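Long-range contacts in Tle cognate immunity protein 4 C-terminal domain-containing protein (Pseudomonas aeruginosa PAO1, PDB 4R1D), which probably protects its producer from the T6SS lipase effector Tle4 by binding it as the cognate immunity protein Tli4: residues B[1-6]-B[286-291]; B[99-104]-B[129-135]; B[237-241]-B[278-284]. All blocks are in the same frame, centred on the assembly; numbering follows the deposited sequence. Where two conformers were deposited one is given.

Contacts 1 and 3 are neighbours on the same side of the chain's centre, their own centres about 15 Å apart. Both use helix 281-292: contact 3 sets its beginning against strand 236-245, and contact 1 lays the N-terminal residues over a later part of it. They meet directly where Trp288 packs on Phe241 and Leu287 on Phe278. Contact 2, in the N-terminal domain, lies on the opposite side of the chain's centre from contact 3, about 42 Å away between centres, and 34 Å from contact 1. Contact 1 joins the N terminus to a helix near the end of the modelled chain and so spans both others, contact 2 preceding contact 3.

Contact 1 of 3, residues B[1-6]-B[286-291]; sequences MDKTGW and ELWDTI
Apolar packing dominates the meeting of Trp6 and Met1 with Leu287, Thr290 and Ile291. The far end of the Trp6 indole supplies the touching atoms: CH2 lies 3.5 Å from Thr290 CG2, and beside it CZ3 approaches Ile291 CG1 at 4.0 Å. Leu287 offers its CD1 branch to the same end. A wide, flat tryptophan suits this place because it can touch residues one turn apart. Lys3 covers one indole face, its CG over the centre, while its CD touches Thr290 CG2 at 3.7 Å. Met1 runs out extended, crossing Thr290 at about a right angle, and its CB and SD both lie 3.4 Å from Thr290 OG1. Met1 CG meets Glu286 CD at 3.9 Å, and CE ends near Leu287 CD1.

Polar links between the segments pass through water. One water accepts from the Met1 amino group and donates to Glu286 OE2; Met1 N and Glu286 OE2 themselves are 4.6 Å apart, beyond a salt bridge. Another joins Lys3 NZ to Thr290 O, while the lysine's charge is also paired with Asp17. Thr290 turns its hydroxyl back onto its own helix, OG1 donating to Glu286 O at 2.6 Å. With chi1 at -56°, CG2 stands anti to the backbone N and faces the indole, so threonine serves both a polar and an apolar need.

Within 1-6, Asp2 OD2 accepts from Thr4 OG1 on its syn lone pair, and from Thr4 N, above the carboxylate plane, in an Asx turn. A type II turn follows from Lys3 to Trp6, with Gly5 adopting a positive phi that glycine accommodates easily.

The loop thus lies against helix 281-292; Trp6 also touches Asp17 and Pro19, and Ile291 packs on Ile16 and Leu18 of strand 14-18.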
loop_
_atom_site.group_PDB
_atom_site.type_symbol
_atom_site.label_atom_id
_atom_site.label_comp_id
_atom_site.label_asym_id
_atom_site.label_seq_id
_atom_site.Cartn_x
_atom_site.Cartn_y
_atom_site.Cartn_z
ATOM N N MET B 1 -13.211 25.738 28.272
ATOM C CA MET B 1 -11.781 25.861 28.024
ATOM C C MET B 1 -11.450 27.267 27.535
ATOM O O MET B 1 -12.199 27.851 26.757
ATOM C CB MET B 1 -11.325 24.819 26.993
ATOM C CG MET B 1 -9.816 24.658 26.884
ATOM S SD MET B 1 -9.315 23.460 25.618
ATOM C CE MET B 1 -7.562 23.340 25.947
ATOM N N ASP B 2 -10.318 27.801 27.983
ATOM C CA ASP B 2 -9.871 29.127 27.568
ATOM C C ASP B 2 -9.332 29.107 26.140
ATOM O O ASP B 2 -8.240 28.599 25.893
ATOM C CB ASP B 2 -8.792 29.636 28.529
ATOM C CG ASP B 2 -8.305 31.031 28.185
ATOM O OD1 ASP B 2 -7.280 31.455 28.761
ATOM O OD2 ASP B 2 -8.941 31.705 27.349
ATOM N N LYS B 3 -10.099 29.662 25.206
ATOM C CA LYS B 3 -9.702 29.691 23.801
ATOM C C LYS B 3 -9.030 31.011 23.436
ATOM O O LYS B 3 -9.110 31.479 22.298
ATOM C CB LYS B 3 -10.906 29.431 22.889
ATOM C CG LYS B 3 -11.568 28.088 23.123
ATOM C CD LYS B 3 -12.891 27.978 22.386
ATOM C CE LYS B 3 -12.711 28.074 20.886
ATOM N NZ LYS B 3 -14.027 27.969 20.210
ATOM N N THR B 4 -8.363 31.612 24.412
ATOM C CA THR B 4 -7.618 32.834 24.156
ATOM C C THR B 4 -6.558 32.587 23.089
ATOM O O THR B 4 -5.700 31.714 23.238
ATOM C CB THR B 4 -6.951 33.372 25.439
ATOM O OG1 THR B 4 -7.962 33.833 26.346
ATOM C CG2 THR B 4 -6.016 34.522 25.103
ATOM N N GLY B 5 -6.639 33.340 21.997
ATOM C CA GLY B 5 -5.664 33.229 20.930
ATOM C C GLY B 5 -5.944 32.136 19.907
ATOM O O GLY B 5 -5.230 32.031 18.907
ATOM N N TRP B 6 -6.966 31.320 20.148
ATOM C CA TRP B 6 -7.333 30.296 19.169
ATOM C C TRP B 6 -7.670 30.945 17.834
ATOM O O TRP B 6 -8.105 32.097 17.787
ATOM C CB TRP B 6 -8.502 29.437 19.659
ATOM C CG TRP B 6 -8.102 28.420 20.663
ATOM C CD1 TRP B 6 -7.227 28.586 21.704
ATOM C CD2 TRP B 6 -8.528 27.053 20.712
ATOM N NE1 TRP B 6 -7.108 27.407 22.412
ATOM C CE2 TRP B 6 -7.897 26.455 21.820
ATOM C CE3 TRP B 6 -9.394 26.280 19.930
ATOM C CZ2 TRP B 6 -8.095 25.115 22.159
ATOM C CZ3 TRP B 6 -9.592 24.959 20.275
ATOM C CH2 TRP B 6 -8.953 24.392 21.380
ATOM N N GLU B 286 -11.281 17.416 27.124
ATOM C CA GLU B 286 -11.492 18.859 27.060
ATOM C C GLU B 286 -11.042 19.432 25.716
ATOM O O GLU B 286 -11.772 20.203 25.072
ATOM C CB GLU B 286 -10.742 19.558 28.195
ATOM C CG GLU B 286 -10.923 21.075 28.216
ATOM C CD GLU B 286 -10.184 21.732 29.375
ATOM O OE1 GLU B 286 -8.935 21.643 29.422
ATOM O OE2 GLU B 286 -10.862 22.324 30.240
ATOM N N LEU B 287 -9.839 19.055 25.301
ATOM C CA LEU B 287 -9.301 19.514 24.028
ATOM C C LEU B 287 -10.186 19.004 22.895
ATOM O O LEU B 287 -10.607 19.762 22.038
ATOM C CB LEU B 287 -7.846 19.057 23.849
ATOM C CG LEU B 287 -7.154 19.525 22.562
ATOM C CD1 LEU B 287 -7.084 21.053 22.480
ATOM C CD2 LEU B 287 -5.771 18.903 22.401
ATOM N N TRP B 288 -10.467 17.706 22.911
ATOM C CA TRP B 288 -11.385 17.092 21.951
ATOM C C TRP B 288 -12.717 17.849 21.826
ATOM O O TRP B 288 -13.098 18.277 20.739
ATOM C CB TRP B 288 -11.628 15.645 22.376
ATOM C CG TRP B 288 -12.739 14.935 21.652
ATOM C CD1 TRP B 288 -13.974 14.631 22.149
ATOM C CD2 TRP B 288 -12.701 14.414 20.320
ATOM N NE1 TRP B 288 -14.715 13.954 21.207
ATOM C CE2 TRP B 288 -13.953 13.803 20.076
ATOM C CE3 TRP B 288 -11.728 14.393 19.311
ATOM C CZ2 TRP B 288 -14.257 13.178 18.862
ATOM C CZ3 TRP B 288 -12.034 13.774 18.101
ATOM C CH2 TRP B 288 -13.290 13.178 17.890
ATOM N N ASP B 289 -13.431 18.013 22.932
ATOM C CA ASP B 289 -14.716 18.701 22.895
ATOM C C ASP B 289 -14.597 20.127 22.386
ATOM O O ASP B 289 -15.437 20.594 21.614
ATOM C CB ASP B 289 -15.382 18.716 24.274
ATOM C CG ASP B 289 -15.976 17.377 24.650
ATOM O OD1 ASP B 289 -16.409 16.649 23.739
ATOM O OD2 ASP B 289 -16.009 17.055 25.857
ATOM N N THR B 290 -13.558 20.821 22.823
ATOM C CA THR B 290 -13.394 22.220 22.438
ATOM C C THR B 290 -13.218 22.354 20.921
ATOM O O THR B 290 -13.856 23.193 20.278
ATOM C CB THR B 290 -12.229 22.871 23.212
ATOM O OG1 THR B 290 -12.463 22.720 24.622
ATOM C CG2 THR B 290 -12.109 24.359 22.868
ATOM N N ILE B 291 -12.371 21.508 20.344
ATOM C CA ILE B 291 -12.195 21.514 18.893
ATOM C C ILE B 291 -13.452 21.087 18.135
ATOM O O ILE B 291 -13.895 21.768 17.215
ATOM C CB ILE B 291 -11.018 20.624 18.457
ATOM C CG1 ILE B 291 -9.693 21.218 18.929
ATOM C CG2 ILE B 291 -10.990 20.506 16.945
ATOM C CD1 ILE B 291 -8.498 20.334 18.634
HETATM O O HOH W 1 -13.779 23.092 29.600
HETATM O O HOH W 2 -15.091 25.494 20.804
#

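Contact 2 of 3, residues B[99-104]-B[129-135]; sequences VTSKPT and LARNLRS
Lys102 and Arg134 are joined by a single beta bridge in which Lys102 makes both bonds, to the residues on either side of Arg134: Lys102 N donates to Leu133 O at 3.1 Å, and Ser135 N donates to Lys102 O at 2.9 Å. The second bond is nearly straight at hydrogen (166°), although its donor sits above the carbonyl plane. Ser135 OG extends the link by accepting from Thr104 N at 3.1 Å; a small hydroxyl fits here, close to the cis-Pro103 ring.

Beside the bridge lies an apolar patch. Val99 divides its branches, CG1 touching Leu133 CD2 at 3.8 Å and Leu129 CD2, while CG2 rests on Ala130 CA at 3.8 Å. Its chi1 of 63° sets CG1 between the backbone N and carbonyl carbon, turned to the leucines, and the small alanine lets the helix come close.

The bridge thus ties the loop after strand 92-100 to the point where helix 119-132 gives way to strand 133-135, Leu133 being the first residue to leave helical angles. That short strand is itself an outer member of an antiparallel sheet with 152-155 and 146-149.

Farther out, Ser101 OG donates to Thr104 O at 2.8 Å, in the carbonyl plane, bracing the loop around the cis proline. Tyr108 of strand 107-115 touches both Val99 and Leu133.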
loop_
_atom_site.group_PDB
_atom_site.type_symbol
_atom_site.label_atom_id
_atom_site.label_comp_id
_atom_site.label_asym_id
_atom_site.label_seq_id
_atom_site.Cartn_x
_atom_site.Cartn_y
_atom_site.Cartn_z
ATOM N N VAL B 99 -3.546 26.420 -12.729
ATOM C CA VAL B 99 -4.596 27.428 -12.618
ATOM C C VAL B 99 -4.218 28.445 -11.559
ATOM O O VAL B 99 -3.552 28.111 -10.576
ATOM C CB VAL B 99 -5.967 26.788 -12.295
ATOM C CG1 VAL B 99 -5.946 26.087 -10.938
ATOM C CG2 VAL B 99 -7.085 27.828 -12.360
ATOM N N THR B 100 -4.633 29.690 -11.768
ATOM C CA THR B 100 -4.272 30.778 -10.870
ATOM C C THR B 100 -5.501 31.437 -10.262
ATOM O O THR B 100 -6.549 31.507 -10.885
ATOM C CB THR B 100 -3.463 31.849 -11.624
ATOM O OG1 THR B 100 -4.207 32.282 -12.770
ATOM C CG2 THR B 100 -2.140 31.272 -12.080
ATOM N N SER B 101 -5.366 31.925 -9.034
ATOM C CA SER B 101 -6.451 32.645 -8.387
ATOM C C SER B 101 -6.477 34.089 -8.883
ATOM O O SER B 101 -5.475 34.592 -9.403
ATOM C CB SER B 101 -6.253 32.623 -6.873
ATOM O OG SER B 101 -4.941 33.054 -6.550
ATOM N N LYS B 102 -7.634 34.729 -8.735
ATOM C CA LYS B 102 -7.790 36.145 -9.067
ATOM C C LYS B 102 -8.546 36.837 -7.942
ATOM O O LYS B 102 -9.382 36.225 -7.271
ATOM C CB LYS B 102 -8.560 36.317 -10.383
ATOM C CG LYS B 102 -8.003 35.507 -11.536
ATOM C CD LYS B 102 -6.544 35.826 -11.791
ATOM C CE LYS B 102 -5.854 34.693 -12.536
ATOM N NZ LYS B 102 -4.414 34.973 -12.775
ATOM N N PRO B 103 -8.283 38.139 -7.748
ATOM C CA PRO B 103 -7.332 38.944 -8.522
ATOM C C PRO B 103 -5.892 38.849 -8.032
ATOM O O PRO B 103 -4.979 39.220 -8.773
ATOM C CB PRO B 103 -7.855 40.378 -8.333
ATOM C CG PRO B 103 -8.553 40.348 -7.024
ATOM C CD PRO B 103 -9.200 38.977 -6.956
ATOM N N THR B 104 -5.684 38.385 -6.803
ATOM C CA THR B 104 -4.327 38.149 -6.337
ATOM C C THR B 104 -3.826 36.814 -6.878
ATOM O O THR B 104 -4.448 35.774 -6.685
ATOM C CB THR B 104 -4.211 38.156 -4.799
ATOM O OG1 THR B 104 -4.462 39.476 -4.303
ATOM C CG2 THR B 104 -2.810 37.749 -4.381
ATOM N N LEU B 129 -13.292 26.047 -13.355
ATOM C CA LEU B 129 -12.366 26.231 -12.241
ATOM C C LEU B 129 -11.605 27.546 -12.377
ATOM O O LEU B 129 -11.454 28.290 -11.407
ATOM C CB LEU B 129 -11.369 25.063 -12.153
ATOM C CG LEU B 129 -10.354 25.147 -11.005
ATOM C CD1 LEU B 129 -11.054 25.357 -9.660
ATOM C CD2 LEU B 129 -9.462 23.904 -10.955
ATOM N N ALA B 130 -11.131 27.831 -13.585
ATOM C CA ALA B 130 -10.328 29.037 -13.810
ATOM C C ALA B 130 -11.165 30.308 -13.657
ATOM O O ALA B 130 -10.657 31.353 -13.244
ATOM C CB ALA B 130 -9.664 28.992 -15.173
ATOM N N ARG B 131 -12.447 30.220 -13.994
ATOM C CA ARG B 131 -13.369 31.328 -13.745
ATOM C C ARG B 131 -13.646 31.522 -12.260
ATOM O O ARG B 131 -13.803 32.652 -11.805
ATOM C CB ARG B 131 -14.706 31.116 -14.463
ATOM C CG ARG B 131 -14.633 31.204 -15.977
ATOM C CD ARG B 131 -16.026 31.302 -16.600
ATOM N NE ARG B 131 -16.835 30.106 -16.379
ATOM C CZ ARG B 131 -16.850 29.052 -17.189
ATOM N NH1 ARG B 131 -16.092 29.041 -18.278
ATOM N NH2 ARG B 131 -17.621 28.009 -16.910
ATOM N N ASN B 132 -13.706 30.419 -11.511
ATOM C CA ASN B 132 -14.196 30.448 -10.136
ATOM C C ASN B 132 -13.126 30.565 -9.042
ATOM O O ASN B 132 -13.464 30.743 -7.872
ATOM C CB ASN B 132 -15.047 29.204 -9.843
ATOM C CG ASN B 132 -16.255 29.070 -10.772
ATOM O OD1 ASN B 132 -16.771 30.057 -11.306
ATOM N ND2 ASN B 132 -16.720 27.841 -10.946
ATOM N N LEU B 133 -11.851 30.458 -9.402
ATOM C CA LEU B 133 -10.800 30.428 -8.376
ATOM C C LEU B 133 -10.488 31.838 -7.859
ATOM O O LEU B 133 -9.849 32.619 -8.547
ATOM C CB LEU B 133 -9.532 29.747 -8.902
ATOM C CG LEU B 133 -8.499 29.367 -7.830
ATOM C CD1 LEU B 133 -9.130 28.510 -6.734
ATOM C CD2 LEU B 133 -7.295 28.658 -8.438
ATOM N N ARG B 134 -10.952 32.146 -6.649
ATOM C CA ARG B 134 -10.832 33.494 -6.090
ATOM C C ARG B 134 -9.773 33.517 -5.000
ATOM O O ARG B 134 -9.740 32.638 -4.149
ATOM C CB ARG B 134 -12.160 33.935 -5.471
ATOM C CG ARG B 134 -13.355 33.902 -6.407
ATOM C CD ARG B 134 -13.491 35.176 -7.228
ATOM N NE ARG B 134 -14.885 35.415 -7.598
ATOM C CZ ARG B 134 -15.451 34.990 -8.725
ATOM N NH1 ARG B 134 -14.742 34.305 -9.613
ATOM N NH2 ARG B 134 -16.728 35.258 -8.968
ATOM N N SER B 135 -8.914 34.530 -5.009
ATOM C CA SER B 135 -7.901 34.647 -3.962
ATOM C C SER B 135 -8.505 35.097 -2.621
ATOM O O SER B 135 -9.545 35.778 -2.585
ATOM C CB SER B 135 -6.821 35.636 -4.405
ATOM O OG SER B 135 -7.427 36.873 -4.754
HETATM O O HOH W 3 -8.019 32.070 -13.028
HETATM O O HOH W 4 -7.391 38.648 -2.618
#

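Contact 3 of 3, residues B[237-241]-B[278-284]; sequences RGYTF and FKSDKEA
Tyr239 reaches from strand 236-245 to the first turn of helix 281-292, and its ring meets a different partner at each stage. From CB, which points toward the helix, a chi1 of -68° puts CG anti to the carbonyl carbon and directs the ring so that Phe278 and Ala284 both sit over the same face. At the CE2 edge, Tyr239 CE2 comes 3.9 Å from Phe278 CD2. The two rings form an offset edge-to-face pair, with planes at 82° and the edge of Phe278 turned to the tyrosine face. At the CE1 edge, Tyr239 CE1 lies 4.1 Å from Ala284 CB, whose methyl group makes a CH-pi contact over that face. Alanine is small enough to let the ring approach the helix; the same methyl also sits over the centre of the Phe278 ring.

At the tip, Tyr239 OH donates to Asp281 OD1 at 2.6 Å, nearly along the C-O axis of that oxygen. The hydroxyl also accepts from a water that donates to Phe278 O as well. This ties the phenol to both the helix and the loop before it.

Asp281 is held a second time by Arg237, two residues earlier on the strand. The guanidinium grips side-on: Arg237 NE donates to Asp281 OD1 at 2.9 Å and NH2 to OD2, both on syn lone pairs, in a salt bridge of nearly coplanar groups. OD1 therefore receives two donors, which probably favours the charged carboxylate. Arg237 is placed in turn by Glu210 and Ser232.

Further along the strand, Phe241 CE2 packs on Ala284 CB at 4.1 Å. Ser280 occupies the N-cap, its OG accepting from Glu283 N at 3.0 Å. The arrangement is that of a capped helix start packed against strand 236-245, which lies antiparallel between strands 225-233 and 256-263 in the C-terminal Tli4 domain.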
loop_
_atom_site.group_PDB
_atom_site.type_symbol
_atom_site.label_atom_id
_atom_site.label_comp_id
_atom_site.label_asym_id
_atom_site.label_seq_id
_atom_site.Cartn_x
_atom_site.Cartn_y
_atom_site.Cartn_z
ATOM N N ARG B 237 -0.094 5.865 27.890
ATOM C CA ARG B 237 -1.527 5.894 27.619
ATOM C C ARG B 237 -1.802 6.295 26.180
ATOM O O ARG B 237 -1.247 7.279 25.681
ATOM C CB ARG B 237 -2.234 6.865 28.561
ATOM C CG ARG B 237 -3.759 6.813 28.480
ATOM C CD ARG B 237 -4.355 6.800 29.880
ATOM N NE ARG B 237 -5.813 6.720 29.909
ATOM C CZ ARG B 237 -6.501 5.600 30.105
ATOM N NH1 ARG B 237 -5.868 4.437 30.261
ATOM N NH2 ARG B 237 -7.823 5.639 30.137
ATOM N N GLY B 238 -2.659 5.526 25.520
ATOM C CA GLY B 238 -3.089 5.828 24.167
ATOM C C GLY B 238 -4.545 6.263 24.123
ATOM O O GLY B 238 -5.310 6.041 25.063
ATOM N N TYR B 239 -4.932 6.883 23.016
ATOM C CA TYR B 239 -6.280 7.389 22.854
ATOM C C TYR B 239 -6.712 7.195 21.415
ATOM O O TYR B 239 -5.891 7.277 20.506
ATOM C CB TYR B 239 -6.311 8.888 23.140
ATOM C CG TYR B 239 -6.050 9.259 24.579
ATOM C CD1 TYR B 239 -7.069 9.229 25.513
ATOM C CD2 TYR B 239 -4.785 9.644 24.998
ATOM C CE1 TYR B 239 -6.842 9.567 26.837
ATOM C CE2 TYR B 239 -4.540 9.989 26.324
ATOM C CZ TYR B 239 -5.575 9.950 27.235
ATOM O OH TYR B 239 -5.355 10.296 28.552
ATOM N N THR B 240 -7.999 6.958 21.212
ATOM C CA THR B 240 -8.569 7.069 19.872
ATOM C C THR B 240 -9.988 7.619 19.983
ATOM O O THR B 240 -10.883 6.953 20.499
ATOM C CB THR B 240 -8.554 5.734 19.123
ATOM O OG1 THR B 240 -7.202 5.267 19.019
ATOM C CG2 THR B 240 -9.106 5.916 17.724
ATOM N N PHE B 241 -10.147 8.869 19.554
ATOM C CA PHE B 241 -11.417 9.581 19.616
ATOM C C PHE B 241 -11.917 9.733 18.191
ATOM O O PHE B 241 -11.171 10.184 17.314
ATOM C CB PHE B 241 -11.239 10.977 20.230
ATOM C CG PHE B 241 -10.822 10.968 21.674
ATOM C CD1 PHE B 241 -10.672 9.776 22.372
ATOM C CD2 PHE B 241 -10.562 12.164 22.331
ATOM C CE1 PHE B 241 -10.281 9.775 23.702
ATOM C CE2 PHE B 241 -10.164 12.171 23.659
ATOM C CZ PHE B 241 -10.027 10.979 24.345
ATOM N N PHE B 278 -1.063 13.728 27.322
ATOM C CA PHE B 278 -1.986 14.512 28.134
ATOM C C PHE B 278 -1.768 14.244 29.611
ATOM O O PHE B 278 -1.312 13.165 29.992
ATOM C CB PHE B 278 -3.435 14.175 27.773
ATOM C CG PHE B 278 -3.819 14.582 26.377
ATOM C CD1 PHE B 278 -4.312 15.853 26.122
ATOM C CD2 PHE B 278 -3.684 13.694 25.323
ATOM C CE1 PHE B 278 -4.666 16.237 24.839
ATOM C CE2 PHE B 278 -4.028 14.065 24.041
ATOM C CZ PHE B 278 -4.526 15.344 23.797
ATOM N N LYS B 279 -2.120 15.228 30.433
ATOM C CA LYS B 279 -2.010 15.106 31.883
ATOM C C LYS B 279 -3.053 14.140 32.433
ATOM O O LYS B 279 -2.860 13.550 33.498
ATOM C CB LYS B 279 -2.183 16.479 32.545
ATOM C CG LYS B 279 -1.214 17.544 32.040
ATOM C CD LYS B 279 -1.574 18.925 32.586
ATOM C CE LYS B 279 -0.694 20.022 31.993
ATOM N NZ LYS B 279 -0.953 20.250 30.538
ATOM N N SER B 280 -4.156 13.977 31.705
ATOM C CA SER B 280 -5.254 13.134 32.164
ATOM C C SER B 280 -6.261 12.919 31.041
ATOM O O SER B 280 -6.265 13.655 30.054
ATOM C CB SER B 280 -5.972 13.814 33.329
ATOM O OG SER B 280 -6.642 14.987 32.879
ATOM N N ASP B 281 -7.126 11.926 31.201
ATOM C CA ASP B 281 -8.216 11.730 30.255
ATOM C C ASP B 281 -9.087 12.972 30.201
ATOM O O ASP B 281 -9.593 13.346 29.142
ATOM C CB ASP B 281 -9.070 10.536 30.651
ATOM C CG ASP B 281 -8.337 9.222 30.500
ATOM O OD1 ASP B 281 -7.200 9.232 29.996
ATOM O OD2 ASP B 281 -8.917 8.180 30.867
ATOM N N LYS B 282 -9.273 13.610 31.353
ATOM C CA LYS B 282 -10.097 14.806 31.393
ATOM C C LYS B 282 -9.514 15.883 30.492
ATOM O O LYS B 282 -10.241 16.535 29.742
ATOM C CB LYS B 282 -10.240 15.324 32.829
ATOM C CG LYS B 282 -11.264 16.441 32.976
ATOM C CD LYS B 282 -11.463 16.813 34.444
ATOM C CE LYS B 282 -12.457 17.961 34.602
ATOM N NZ LYS B 282 -11.978 19.191 33.916
ATOM N N GLU B 283 -8.198 16.056 30.533
ATOM C CA GLU B 283 -7.554 17.044 29.676
ATOM C C GLU B 283 -7.727 16.712 28.186
ATOM O O GLU B 283 -8.005 17.595 27.382
ATOM C CB GLU B 283 -6.070 17.179 30.013
ATOM C CG GLU B 283 -5.357 18.225 29.172
ATOM C CD GLU B 283 -3.895 18.388 29.540
ATOM O OE1 GLU B 283 -3.081 17.511 29.186
ATOM O OE2 GLU B 283 -3.560 19.403 30.183
ATOM N N ALA B 284 -7.560 15.441 27.824
ATOM C CA ALA B 284 -7.761 15.013 26.439
ATOM C C ALA B 284 -9.193 15.254 25.954
ATOM O O ALA B 284 -9.412 15.726 24.835
ATOM C CB ALA B 284 -7.379 13.542 26.277
HETATM O O HOH W 5 -3.171 10.647 29.921
#